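Local coordinates for molybdenum cofactor biosynthesis protein (Pyrococcus furiosus, PDB 1XI8) that probably inserts molybdenum into molybdopterin during biosynthesis of the molybdenum cofactor, at residues 37-42 and 174-179; 188-193 and 323-328; 221-226 and 312-317; 235-240 and 256-261. All blocks are in the same frame, centred on the assembly; numbering follows the deposited sequence.

In the fold
The four contacts illustrate how the composition of a contact follows its place in the fold. Contacts 1, 2 and 3 are buried and rest on apolar packing, whereas contact 4, at the surface, adds a hydrogen bond from a tyrosine to a carboxylate. Contacts 2 and 3 draw on one helix, 307-326, and their centres lie about 14 Å apart. Contacts 2 and 4 reach the same mixed sheet, through its parallel strands 233-239, 191-196 and 260-263, and touch directly, Gly-193 N probably bonding to Leu-260 O. Contact 1 stands apart, its centre about 29 Å from that of contact 3 and in the MoeA N-terminal region, yet it and contact 3 both meet the second subunit.

Contact 1. Residues 37-42 and 174-179; sequences VPLKDA and ALLKAL
Leu-39, in the turn that follows strand 34-38, faces helix 170-179 at Lys-177, the two CA atoms 7.8 Å apart. The leucine side chain forks over the helix. Its CG is anti to the carbonyl carbon (chi1 -85°), and the two methyls part company beyond it: CD2 sits 3.9 Å from Leu-176 CB and also near Leu-176 CD1, while CD1 approaches the backbone, 3.7 Å from Lys-177 N. The same CD1 lies 4.0 Å from Lys-177 CD, because the lysine chain is bent at chi2 (78°), so that CB and CD both come beside the leucine methyl. The position of Leu-39 is set by a tight turn in which Asp-41 N bonds to Pro-38 O at 3.1 Å and Ala-42 N to Leu-39 O at the same length. Val-184 of strand 183-187, the partner of strand 34-38 in a two-stranded antiparallel sheet, touches both Leu-39 and Leu-176, so that sheet and helix meet at one valine. Ile-221 of the second subunit packs on Leu-39, and Asp-217 of that subunit on Lys-177, which places the contact beside the dimer interface. Across these two segments the chemistry is that of hydrocarbon: the lysine contributes its aliphatic stem, and the attraction depends on close fit and exclusion of water, with little directional preference.

Contact 2. Residues 188-193 and 323-328; sequences VKPKVG and AKLVGA
Pro-190 offers the nearest thing to a flat group, a pyrrolidine ring puckered with CG endo, and it is the ring's methylenes that meet Leu-325 and Val-326. CB of Pro-190 lies 3.9 Å from Leu-325 CD1, while the CG and CD end of the ring is directed at Val-326 CG1; the modelled separation there is too short to be trusted, and the closeness of that pair is doubtful. The proline ring and the valine side chain meet at about a right angle. Leu-325 has its CG anti to the carbonyl carbon (chi1 -81°), which carries CD1 over to the CB of the ring. The two helix residues sit in the last turn of helix 307-326, whose end has the form of a Schellman motif: Ala-328 N bonds to Ala-323 O at 3.0 Å, Gly-327 N reaches Lys-324 O in a weak bond of 3.4 Å, and Gly-327 takes a positive phi of 71°. Leu-322, one turn back, extends the apolar surface beneath both Pro-190 and Val-192, and Phe-231 covers Val-326 from the loop before strand 233-239. Leu-325 also touches Leu-260 of strand 260-263. The contact therefore packs the C-terminal turn of helix 307-326 against the entrance to strand 191-196, which runs between the parallel strands 233-239 and 260-263.

Contact 3. Residues 221-226 and 312-317; sequences IMLSAL and TQFHLF
Leu-226 presses its CB over one face of the Phe-314 ring, 3.6 Å from the centroid and only 10° off the ring normal, a CH-pi contact centred on the ring. The rest of the leucine follows: CD1 lies 3.9 Å from Phe-314 CG, and CD2 turns to His-315 NE2 at 4.0 Å. Leu-223 adds a second, oblique approach, its CD2 4.1 Å from Phe-314 CD2. The phenylalanine reaches this far because CG is anti to the backbone N (chi1 180°), and so bridges the local axes of helices 219-229 and 307-326, which come no closer than 11.3 Å and run in the same sense at 22° to each other. Replacing Phe-314 by an alanine would probably leave the CB of Leu-226 facing a gap between the helices, with Leu-223 losing its partner too. Further out, Leu-322 backs the phenylalanine and Val-310 packs on Leu-223, both from helix 307-326 itself. The imidazole of His-315 meets the rings of Phe-311 and Tyr-403, while Pro-170 of the second subunit covers Leu-226. With aliphatic groups meeting an aromatic face, the two helices are held here by dispersion and by the exclusion of water.

Contact 4. Residues 235-240 and 256-261; sequences ILYGVV and RECDLV
Tyr-237 and Glu-257 meet across a beta-alpha-beta crossover, in which strand 233-239 leads through helix 244-257 to strand 260-263, both parallel to the intervening strand 191-196. From CB the tyrosine sets out with CG anti to the carbonyl carbon (chi1 -69°), which directs the ring toward the helix end. On one side of the ring CE1 comes within 3.7 Å of Glu-257 OE1; on the other, CE2 lies 4.2 Å from Cys-258 SG, which sits at the ring edge in a sulfur-aromatic contact. At the tip OH donates to Glu-257 OE1 at 2.7 Å and also rests 3.4 Å from Glu-257 CB. The hydroxyl reaches that oxygen from above the carboxylate, 51° out of its plane, and the ring and carboxylate planes are turned 52° apart. A phenylalanine in place of Tyr-237 would keep the ring but is likely to leave Glu-257 OE1 without this donor and its carboxylate less firmly oriented. The other oxygen, OE2, forms a salt bridge with Lys-253, so two partners hold the acid. Ile-235, two residues earlier on the same strand as the tyrosine, meets the same sulfur, its CD1 4.0 Å from Cys-258 SG.

Contact 1. Residues 37-42 and 174-179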
loop_
_atom_site.group_PDB
_atom_site.type_symbol
_atom_site.label_atom_id
_atom_site.label_comp_id
_atom_site.label_asym_id
_atom_site.label_seq_id
_atom_site.Cartn_x
_atom_site.Cartn_y
_atom_site.Cartn_z
ATOM N N VAL A 37 15.664 14.125 4.868
ATOM C CA VAL A 37 14.459 14.735 4.315
ATOM C C VAL A 37 13.493 15.082 5.426
ATOM O O VAL A 37 13.390 14.348 6.410
ATOM C CB VAL A 37 13.734 13.807 3.288
ATOM C CG1 VAL A 37 14.685 13.367 2.168
ATOM C CG2 VAL A 37 13.125 12.611 3.975
ATOM N N PRO A 38 12.780 16.207 5.275
ATOM C CA PRO A 38 11.805 16.609 6.296
ATOM C C PRO A 38 10.758 15.522 6.504
ATOM O O PRO A 38 10.561 14.669 5.637
ATOM C CB PRO A 38 11.177 17.881 5.711
ATOM C CG PRO A 38 12.215 18.406 4.737
ATOM C CD PRO A 38 12.850 17.171 4.157
ATOM N N LEU A 39 10.103 15.556 7.655
ATOM C CA LEU A 39 9.131 14.549 8.016
ATOM C C LEU A 39 7.938 14.569 7.084
ATOM O O LEU A 39 7.392 13.520 6.750
ATOM C CB LEU A 39 8.674 14.758 9.448
ATOM C CG LEU A 39 9.533 14.153 10.548
ATOM C CD1 LEU A 39 8.769 14.180 11.850
ATOM C CD2 LEU A 39 9.878 12.732 10.200
ATOM N N LYS A 40 7.539 15.769 6.670
ATOM C CA LYS A 40 6.418 15.968 5.745
ATOM C C LYS A 40 6.608 15.186 4.445
ATOM O O LYS A 40 5.634 14.848 3.767
ATOM C CB LYS A 40 6.247 17.464 5.420
ATOM N N ASP A 41 7.855 14.891 4.095
ATOM C CA ASP A 41 8.131 14.213 2.828
ATOM C C ASP A 41 8.666 12.785 3.008
ATOM O O ASP A 41 8.901 12.080 2.035
ATOM C CB ASP A 41 9.086 15.074 1.976
ATOM C CG ASP A 41 8.604 16.531 1.845
ATOM O OD1 ASP A 41 9.448 17.455 1.728
ATOM O OD2 ASP A 41 7.373 16.751 1.881
ATOM N N ALA A 42 8.832 12.359 4.258
ATOM C CA ALA A 42 9.435 11.057 4.567
ATOM C C ALA A 42 8.520 9.825 4.406
ATOM O O ALA A 42 9.001 8.688 4.431
ATOM C CB ALA A 42 10.037 11.086 5.955
ATOM N N ALA A 174 5.179 10.035 13.353
ATOM C CA ALA A 174 4.736 10.590 14.616
ATOM C C ALA A 174 5.740 10.293 15.728
ATOM O O ALA A 174 5.963 11.133 16.599
ATOM C CB ALA A 174 3.359 10.065 14.975
ATOM N N LEU A 175 6.350 9.114 15.706
ATOM C CA LEU A 175 7.337 8.796 16.726
ATOM C C LEU A 175 8.610 9.627 16.523
ATOM O O LEU A 175 9.209 10.110 17.491
ATOM C CB LEU A 175 7.641 7.300 16.780
ATOM C CG LEU A 175 8.579 6.843 17.905
ATOM C CD1 LEU A 175 8.142 7.392 19.264
ATOM C CD2 LEU A 175 8.685 5.338 17.949
ATOM N N LEU A 176 9.008 9.811 15.266
ATOM C CA LEU A 176 10.157 10.645 14.954
ATOM C C LEU A 176 9.969 12.080 15.456
ATOM O O LEU A 176 10.896 12.673 16.030
ATOM C CB LEU A 176 10.448 10.610 13.451
ATOM C CG LEU A 176 10.956 9.241 12.992
ATOM C CD1 LEU A 176 11.022 9.106 11.494
ATOM C CD2 LEU A 176 12.315 8.980 13.605
ATOM N N LYS A 177 8.780 12.646 15.255
ATOM C CA LYS A 177 8.503 13.998 15.748
ATOM C C LYS A 177 8.659 14.045 17.258
ATOM O O LYS A 177 9.216 14.984 17.797
ATOM C CB LYS A 177 7.097 14.454 15.368
ATOM C CG LYS A 177 6.814 15.925 15.651
ATOM C CD LYS A 177 7.445 16.811 14.582
ATOM C CE LYS A 177 7.283 18.293 14.895
ATOM N NZ LYS A 177 8.007 19.141 13.885
ATOM N N ALA A 178 8.168 13.015 17.939
ATOM C CA ALA A 178 8.243 12.947 19.392
ATOM C C ALA A 178 9.692 12.937 19.848
ATOM O O ALA A 178 10.020 13.509 20.894
ATOM C CB ALA A 178 7.530 11.710 19.896
ATOM N N LEU A 179 10.546 12.286 19.053
ATOM C CA LEU A 179 11.964 12.158 19.359
ATOM C C LEU A 179 12.791 13.355 18.904
ATOM O O LEU A 179 13.970 13.442 19.219
ATOM C CB LEU A 179 12.519 10.875 18.762
ATOM C CG LEU A 179 12.067 9.622 19.499
ATOM C CD1 LEU A 179 12.579 8.428 18.757
ATOM C CD2 LEU A 179 12.573 9.627 20.950
#

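Contact 2. Residues 188-193 and 323-328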
loop_
_atom_site.group_PDB
_atom_site.type_symbol
_atom_site.label_atom_id
_atom_site.label_comp_id
_atom_site.label_asym_id
_atom_site.label_seq_id
_atom_site.Cartn_x
_atom_site.Cartn_y
_atom_site.Cartn_z
ATOM N N VAL A 188 18.800 6.836 -0.264
ATOM C CA VAL A 188 18.643 7.467 -1.564
ATOM C C VAL A 188 18.049 6.410 -2.476
ATOM O O VAL A 188 18.590 5.302 -2.573
ATOM C CB VAL A 188 19.993 7.943 -2.147
ATOM C CG1 VAL A 188 19.776 8.625 -3.486
ATOM C CG2 VAL A 188 20.749 8.864 -1.146
ATOM N N LYS A 189 16.929 6.732 -3.117
ATOM C CA LYS A 189 16.243 5.769 -3.965
ATOM C C LYS A 189 17.196 5.208 -5.026
ATOM O O LYS A 189 17.889 5.973 -5.693
ATOM C CB LYS A 189 15.012 6.410 -4.627
ATOM C CG LYS A 189 13.846 6.733 -3.671
ATOM C CD LYS A 189 12.600 7.288 -4.414
ATOM C CE LYS A 189 11.346 7.161 -3.563
ATOM N NZ LYS A 189 10.148 7.874 -4.090
ATOM N N PRO A 190 17.266 3.864 -5.162
ATOM C CA PRO A 190 17.989 3.347 -6.323
ATOM C C PRO A 190 17.347 3.871 -7.605
ATOM O O PRO A 190 16.122 3.930 -7.699
ATOM C CB PRO A 190 17.835 1.822 -6.215
ATOM C CG PRO A 190 16.875 1.572 -5.144
ATOM C CD PRO A 190 16.746 2.788 -4.301
ATOM N N LYS A 191 18.168 4.278 -8.567
ATOM C CA LYS A 191 17.651 4.728 -9.846
ATOM C C LYS A 191 17.529 3.524 -10.764
ATOM O O LYS A 191 18.454 2.728 -10.867
ATOM C CB LYS A 191 18.555 5.796 -10.457
ATOM C CG LYS A 191 18.418 7.170 -9.823
ATOM C CD LYS A 191 19.539 8.080 -10.301
ATOM C CE LYS A 191 19.370 9.532 -9.847
ATOM N NZ LYS A 191 20.131 10.412 -10.795
ATOM N N VAL A 192 16.380 3.389 -11.420
ATOM C CA VAL A 192 16.116 2.226 -12.252
ATOM C C VAL A 192 15.862 2.610 -13.697
ATOM O O VAL A 192 14.804 3.142 -14.034
ATOM C CB VAL A 192 14.912 1.404 -11.722
ATOM C CG1 VAL A 192 14.649 0.181 -12.621
ATOM C CG2 VAL A 192 15.143 0.981 -10.274
ATOM N N GLY A 193 16.830 2.335 -14.558
ATOM C CA GLY A 193 16.676 2.652 -15.971
ATOM C C GLY A 193 15.688 1.730 -16.648
ATOM O O GLY A 193 15.704 0.522 -16.429
ATOM N N ALA A 323 14.373 -4.168 -2.989
ATOM C CA ALA A 323 14.321 -4.254 -1.535
ATOM C C ALA A 323 15.694 -4.519 -0.944
ATOM O O ALA A 323 16.075 -3.896 0.042
ATOM C CB ALA A 323 13.360 -5.335 -1.106
ATOM N N LYS A 324 16.423 -5.450 -1.553
ATOM C CA LYS A 324 17.797 -5.758 -1.154
ATOM C C LYS A 324 18.681 -4.514 -1.238
ATOM O O LYS A 324 19.468 -4.251 -0.327
ATOM C CB LYS A 324 18.388 -6.884 -2.012
ATOM N N LEU A 325 18.536 -3.752 -2.325
ATOM C CA LEU A 325 19.303 -2.522 -2.531
ATOM C C LEU A 325 19.067 -1.442 -1.484
ATOM O O LEU A 325 20.016 -0.815 -1.023
ATOM C CB LEU A 325 19.015 -1.930 -3.909
ATOM C CG LEU A 325 19.759 -2.554 -5.076
ATOM C CD1 LEU A 325 19.461 -1.769 -6.323
ATOM C CD2 LEU A 325 21.249 -2.580 -4.788
ATOM N N VAL A 326 17.807 -1.206 -1.131
ATOM C CA VAL A 326 17.483 -0.187 -0.143
ATOM C C VAL A 326 17.467 -0.746 1.274
ATOM O O VAL A 326 17.432 0.011 2.239
ATOM C CB VAL A 326 16.138 0.509 -0.432
ATOM C CG1 VAL A 326 16.216 1.252 -1.726
ATOM C CG2 VAL A 326 14.976 -0.503 -0.446
ATOM N N GLY A 327 17.502 -2.070 1.391
ATOM C CA GLY A 327 17.447 -2.730 2.694
ATOM C C GLY A 327 16.080 -2.633 3.358
ATOM O O GLY A 327 15.989 -2.469 4.571
ATOM N N ALA A 328 15.017 -2.740 2.565
ATOM C CA ALA A 328 13.658 -2.643 3.087
ATOM C C ALA A 328 13.188 -3.908 3.792
ATOM O O ALA A 328 13.390 -5.018 3.297
ATOM C CB ALA A 328 12.680 -2.265 1.980
#

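Contact 3. Residues 221-226 and 312-317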
loop_
_atom_site.group_PDB
_atom_site.type_symbol
_atom_site.label_atom_id
_atom_site.label_comp_id
_atom_site.label_asym_id
_atom_site.label_seq_id
_atom_site.Cartn_x
_atom_site.Cartn_y
_atom_site.Cartn_z
ATOM N N ILE A 221 5.153 2.498 -18.732
ATOM C CA ILE A 221 4.401 3.079 -17.630
ATOM C C ILE A 221 4.083 2.063 -16.543
ATOM O O ILE A 221 3.981 2.417 -15.376
ATOM C CB ILE A 221 3.086 3.711 -18.112
ATOM C CG1 ILE A 221 2.230 2.652 -18.788
ATOM C CG2 ILE A 221 3.363 4.868 -19.087
ATOM C CD1 ILE A 221 0.876 3.134 -19.115
ATOM N N MET A 222 3.927 0.802 -16.918
ATOM C CA MET A 222 3.661 -0.214 -15.911
ATOM C C MET A 222 4.878 -0.400 -14.999
ATOM O O MET A 222 4.738 -0.443 -13.782
ATOM C CB MET A 222 3.229 -1.542 -16.540
ATOM C CG MET A 222 2.642 -2.496 -15.529
ATOM S SD MET A 222 2.276 -4.119 -16.192
ATOM C CE MET A 222 3.869 -4.625 -16.806
ATOM N N LEU A 223 6.061 -0.489 -15.598
ATOM C CA LEU A 223 7.294 -0.692 -14.843
ATOM C C LEU A 223 7.635 0.512 -13.993
ATOM O O LEU A 223 8.064 0.375 -12.845
ATOM C CB LEU A 223 8.459 -1.021 -15.778
ATOM C CG LEU A 223 8.473 -2.470 -16.262
ATOM C CD1 LEU A 223 9.493 -2.679 -17.375
ATOM C CD2 LEU A 223 8.730 -3.407 -15.082
ATOM N N SER A 224 7.428 1.691 -14.572
ATOM C CA SER A 224 7.693 2.950 -13.902
ATOM C C SER A 224 6.898 3.047 -12.610
ATOM O O SER A 224 7.435 3.443 -11.579
ATOM C CB SER A 224 7.359 4.117 -14.826
ATOM O OG SER A 224 7.645 5.360 -14.214
ATOM N N ALA A 225 5.623 2.688 -12.655
ATOM C CA ALA A 225 4.834 2.702 -11.437
ATOM C C ALA A 225 5.269 1.586 -10.484
ATOM O O ALA A 225 5.355 1.800 -9.270
ATOM C CB ALA A 225 3.363 2.607 -11.744
ATOM N N LEU A 226 5.551 0.405 -11.029
ATOM C CA LEU A 226 6.011 -0.699 -10.202
ATOM C C LEU A 226 7.271 -0.335 -9.417
ATOM O O LEU A 226 7.352 -0.640 -8.235
ATOM C CB LEU A 226 6.260 -1.959 -11.036
ATOM C CG LEU A 226 5.025 -2.681 -11.565
ATOM C CD1 LEU A 226 5.398 -3.619 -12.698
ATOM C CD2 LEU A 226 4.293 -3.402 -10.442
ATOM N N THR A 312 4.992 -10.365 -13.902
ATOM C CA THR A 312 5.416 -11.581 -13.222
ATOM C C THR A 312 6.886 -11.524 -12.839
ATOM O O THR A 312 7.246 -11.800 -11.697
ATOM C CB THR A 312 5.189 -12.807 -14.103
ATOM O OG1 THR A 312 3.788 -12.993 -14.278
ATOM C CG2 THR A 312 5.783 -14.049 -13.448
ATOM N N GLN A 313 7.717 -11.156 -13.806
ATOM C CA GLN A 313 9.141 -11.024 -13.599
ATOM C C GLN A 313 9.459 -9.939 -12.575
ATOM O O GLN A 313 10.395 -10.080 -11.787
ATOM C CB GLN A 313 9.852 -10.756 -14.931
ATOM C CG GLN A 313 9.865 -11.949 -15.879
ATOM C CD GLN A 313 10.319 -11.593 -17.291
ATOM O OE1 GLN A 313 10.260 -10.433 -17.719
ATOM N NE2 GLN A 313 10.766 -12.598 -18.026
ATOM N N PHE A 314 8.677 -8.861 -12.571
ATOM C CA PHE A 314 8.930 -7.789 -11.605
ATOM C C PHE A 314 8.743 -8.269 -10.175
ATOM O O PHE A 314 9.613 -8.056 -9.333
ATOM C CB PHE A 314 8.079 -6.534 -11.846
ATOM C CG PHE A 314 8.347 -5.452 -10.842
ATOM C CD1 PHE A 314 7.702 -5.447 -9.618
ATOM C CD2 PHE A 314 9.271 -4.459 -11.106
ATOM C CE1 PHE A 314 7.961 -4.463 -8.686
ATOM C CE2 PHE A 314 9.531 -3.467 -10.172
ATOM C CZ PHE A 314 8.874 -3.472 -8.965
ATOM N N HIS A 315 7.609 -8.911 -9.913
ATOM C CA HIS A 315 7.289 -9.413 -8.576
ATOM C C HIS A 315 8.156 -10.587 -8.122
ATOM O O HIS A 315 8.477 -10.697 -6.941
ATOM C CB HIS A 315 5.805 -9.774 -8.461
ATOM C CG HIS A 315 4.915 -8.585 -8.279
ATOM N ND1 HIS A 315 4.662 -8.027 -7.045
ATOM C CD2 HIS A 315 4.223 -7.841 -9.176
ATOM C CE1 HIS A 315 3.854 -6.996 -7.188
ATOM N NE2 HIS A 315 3.573 -6.861 -8.470
ATOM N N LEU A 316 8.544 -11.458 -9.046
ATOM C CA LEU A 316 9.357 -12.602 -8.663
ATOM C C LEU A 316 10.843 -12.250 -8.552
ATOM O O LEU A 316 11.592 -12.941 -7.876
ATOM C CB LEU A 316 9.135 -13.777 -9.623
ATOM C CG LEU A 316 7.730 -14.388 -9.681
ATOM C CD1 LEU A 316 7.734 -15.622 -10.528
ATOM C CD2 LEU A 316 7.218 -14.717 -8.301
ATOM N N PHE A 317 11.262 -11.162 -9.192
ATOM C CA PHE A 317 12.671 -10.782 -9.191
ATOM C C PHE A 317 12.986 -9.313 -8.849
ATOM O O PHE A 317 13.687 -9.034 -7.877
ATOM C CB PHE A 317 13.311 -11.126 -10.542
ATOM C CG PHE A 317 13.569 -12.590 -10.746
ATOM C CD1 PHE A 317 12.691 -13.368 -11.485
ATOM C CD2 PHE A 317 14.700 -13.188 -10.207
ATOM C CE1 PHE A 317 12.930 -14.716 -11.677
ATOM C CE2 PHE A 317 14.943 -14.526 -10.399
ATOM C CZ PHE A 317 14.054 -15.294 -11.135
#

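Contact 4. Residues 235-240 and 256-261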
loop_
_atom_site.group_PDB
_atom_site.type_symbol
_atom_site.label_atom_id
_atom_site.label_comp_id
_atom_site.label_asym_id
_atom_site.label_seq_id
_atom_site.Cartn_x
_atom_site.Cartn_y
_atom_site.Cartn_z
ATOM N N ILE A 235 13.749 5.963 -14.417
ATOM C CA ILE A 235 14.363 6.848 -15.381
ATOM C C ILE A 235 14.117 6.256 -16.764
ATOM O O ILE A 235 14.610 5.184 -17.092
ATOM C CB ILE A 235 15.865 7.008 -15.081
ATOM C CG1 ILE A 235 16.037 7.639 -13.690
ATOM C CG2 ILE A 235 16.561 7.833 -16.166
ATOM C CD1 ILE A 235 17.439 7.647 -13.188
ATOM N N LEU A 236 13.323 6.953 -17.566
ATOM C CA LEU A 236 12.912 6.454 -18.871
ATOM C C LEU A 236 13.893 6.811 -19.975
ATOM O O LEU A 236 14.249 7.974 -20.147
ATOM C CB LEU A 236 11.519 6.981 -19.217
ATOM C CG LEU A 236 10.482 6.432 -18.243
ATOM C CD1 LEU A 236 9.229 7.272 -18.266
ATOM C CD2 LEU A 236 10.171 4.963 -18.549
ATOM N N TYR A 237 14.333 5.801 -20.713
ATOM C CA TYR A 237 15.224 6.016 -21.839
ATOM C C TYR A 237 14.465 5.839 -23.149
ATOM O O TYR A 237 15.032 5.969 -24.226
ATOM C CB TYR A 237 16.431 5.087 -21.757
ATOM C CG TYR A 237 17.346 5.446 -20.614
ATOM C CD1 TYR A 237 18.167 6.568 -20.695
ATOM C CD2 TYR A 237 17.393 4.676 -19.452
ATOM C CE1 TYR A 237 19.009 6.917 -19.666
ATOM C CE2 TYR A 237 18.240 5.022 -18.409
ATOM C CZ TYR A 237 19.045 6.147 -18.531
ATOM O OH TYR A 237 19.889 6.524 -17.518
ATOM N N GLY A 238 13.175 5.549 -23.038
ATOM C CA GLY A 238 12.312 5.438 -24.202
ATOM C C GLY A 238 12.451 4.127 -24.945
ATOM O O GLY A 238 12.954 3.139 -24.405
ATOM N N VAL A 239 11.990 4.117 -26.194
ATOM C CA VAL A 239 12.119 2.934 -27.023
ATOM C C VAL A 239 13.385 3.070 -27.856
ATOM O O VAL A 239 13.757 4.169 -28.260
ATOM C CB VAL A 239 10.875 2.677 -27.944
ATOM C CG1 VAL A 239 9.579 2.923 -27.181
ATOM C CG2 VAL A 239 10.910 3.580 -29.143
ATOM N N VAL A 240 14.062 1.953 -28.079
ATOM C CA VAL A 240 15.224 1.954 -28.935
ATOM C C VAL A 240 15.000 0.879 -29.977
ATOM O O VAL A 240 14.478 -0.187 -29.660
ATOM C CB VAL A 240 16.568 1.733 -28.159
ATOM C CG1 VAL A 240 16.645 2.649 -26.949
ATOM C CG2 VAL A 240 16.736 0.288 -27.742
ATOM N N ARG A 256 25.643 3.694 -16.636
ATOM C CA ARG A 256 26.395 4.814 -16.079
ATOM C C ARG A 256 25.577 5.596 -15.073
ATOM O O ARG A 256 26.114 6.121 -14.111
ATOM C CB ARG A 256 26.875 5.783 -17.175
ATOM C CG ARG A 256 27.856 5.184 -18.173
ATOM C CD ARG A 256 28.638 6.269 -18.949
ATOM N NE ARG A 256 27.792 7.141 -19.769
ATOM C CZ ARG A 256 27.540 6.918 -21.057
ATOM N NH1 ARG A 256 28.069 5.855 -21.657
ATOM N NH2 ARG A 256 26.757 7.748 -21.744
ATOM N N GLU A 257 24.276 5.675 -15.303
ATOM C CA GLU A 257 23.422 6.554 -14.522
ATOM C C GLU A 257 22.608 5.846 -13.438
ATOM O O GLU A 257 22.096 6.494 -12.527
ATOM C CB GLU A 257 22.489 7.324 -15.471
ATOM C CG GLU A 257 23.240 8.039 -16.594
ATOM C CD GLU A 257 22.346 8.881 -17.509
ATOM O OE1 GLU A 257 21.103 8.888 -17.341
ATOM O OE2 GLU A 257 22.896 9.540 -18.414
ATOM N N CYS A 258 22.492 4.523 -13.537
ATOM C CA CYS A 258 21.570 3.774 -12.677
ATOM C C CYS A 258 22.202 2.651 -11.889
ATOM O O CYS A 258 23.252 2.133 -12.249
ATOM C CB CYS A 258 20.420 3.189 -13.502
ATOM S SG CYS A 258 19.456 4.404 -14.402
ATOM N N ASP A 259 21.526 2.279 -10.814
ATOM C CA ASP A 259 21.931 1.181 -9.967
ATOM C C ASP A 259 21.336 -0.126 -10.499
ATOM O O ASP A 259 21.742 -1.218 -10.111
ATOM C CB ASP A 259 21.439 1.436 -8.544
ATOM C CG ASP A 259 21.831 2.812 -8.024
ATOM O OD1 ASP A 259 20.994 3.744 -8.105
ATOM O OD2 ASP A 259 22.983 2.959 -7.544
ATOM N N LEU A 260 20.372 -0.010 -11.399
ATOM C CA LEU A 260 19.670 -1.169 -11.905
ATOM C C LEU A 260 19.024 -0.785 -13.231
ATOM O O LEU A 260 18.490 0.312 -13.362
ATOM C CB LEU A 260 18.621 -1.588 -10.883
ATOM C CG LEU A 260 18.142 -3.023 -10.739
ATOM C CD1 LEU A 260 19.288 -3.998 -10.716
ATOM C CD2 LEU A 260 17.340 -3.122 -9.451
ATOM N N VAL A 261 19.087 -1.679 -14.215
ATOM C CA VAL A 261 18.533 -1.401 -15.526
ATOM C C VAL A 261 17.569 -2.494 -15.971
ATOM O O VAL A 261 17.869 -3.679 -15.856
ATOM C CB VAL A 261 19.639 -1.248 -16.586
ATOM C CG1 VAL A 261 19.029 -0.948 -17.939
ATOM C CG2 VAL A 261 20.599 -0.153 -16.187
#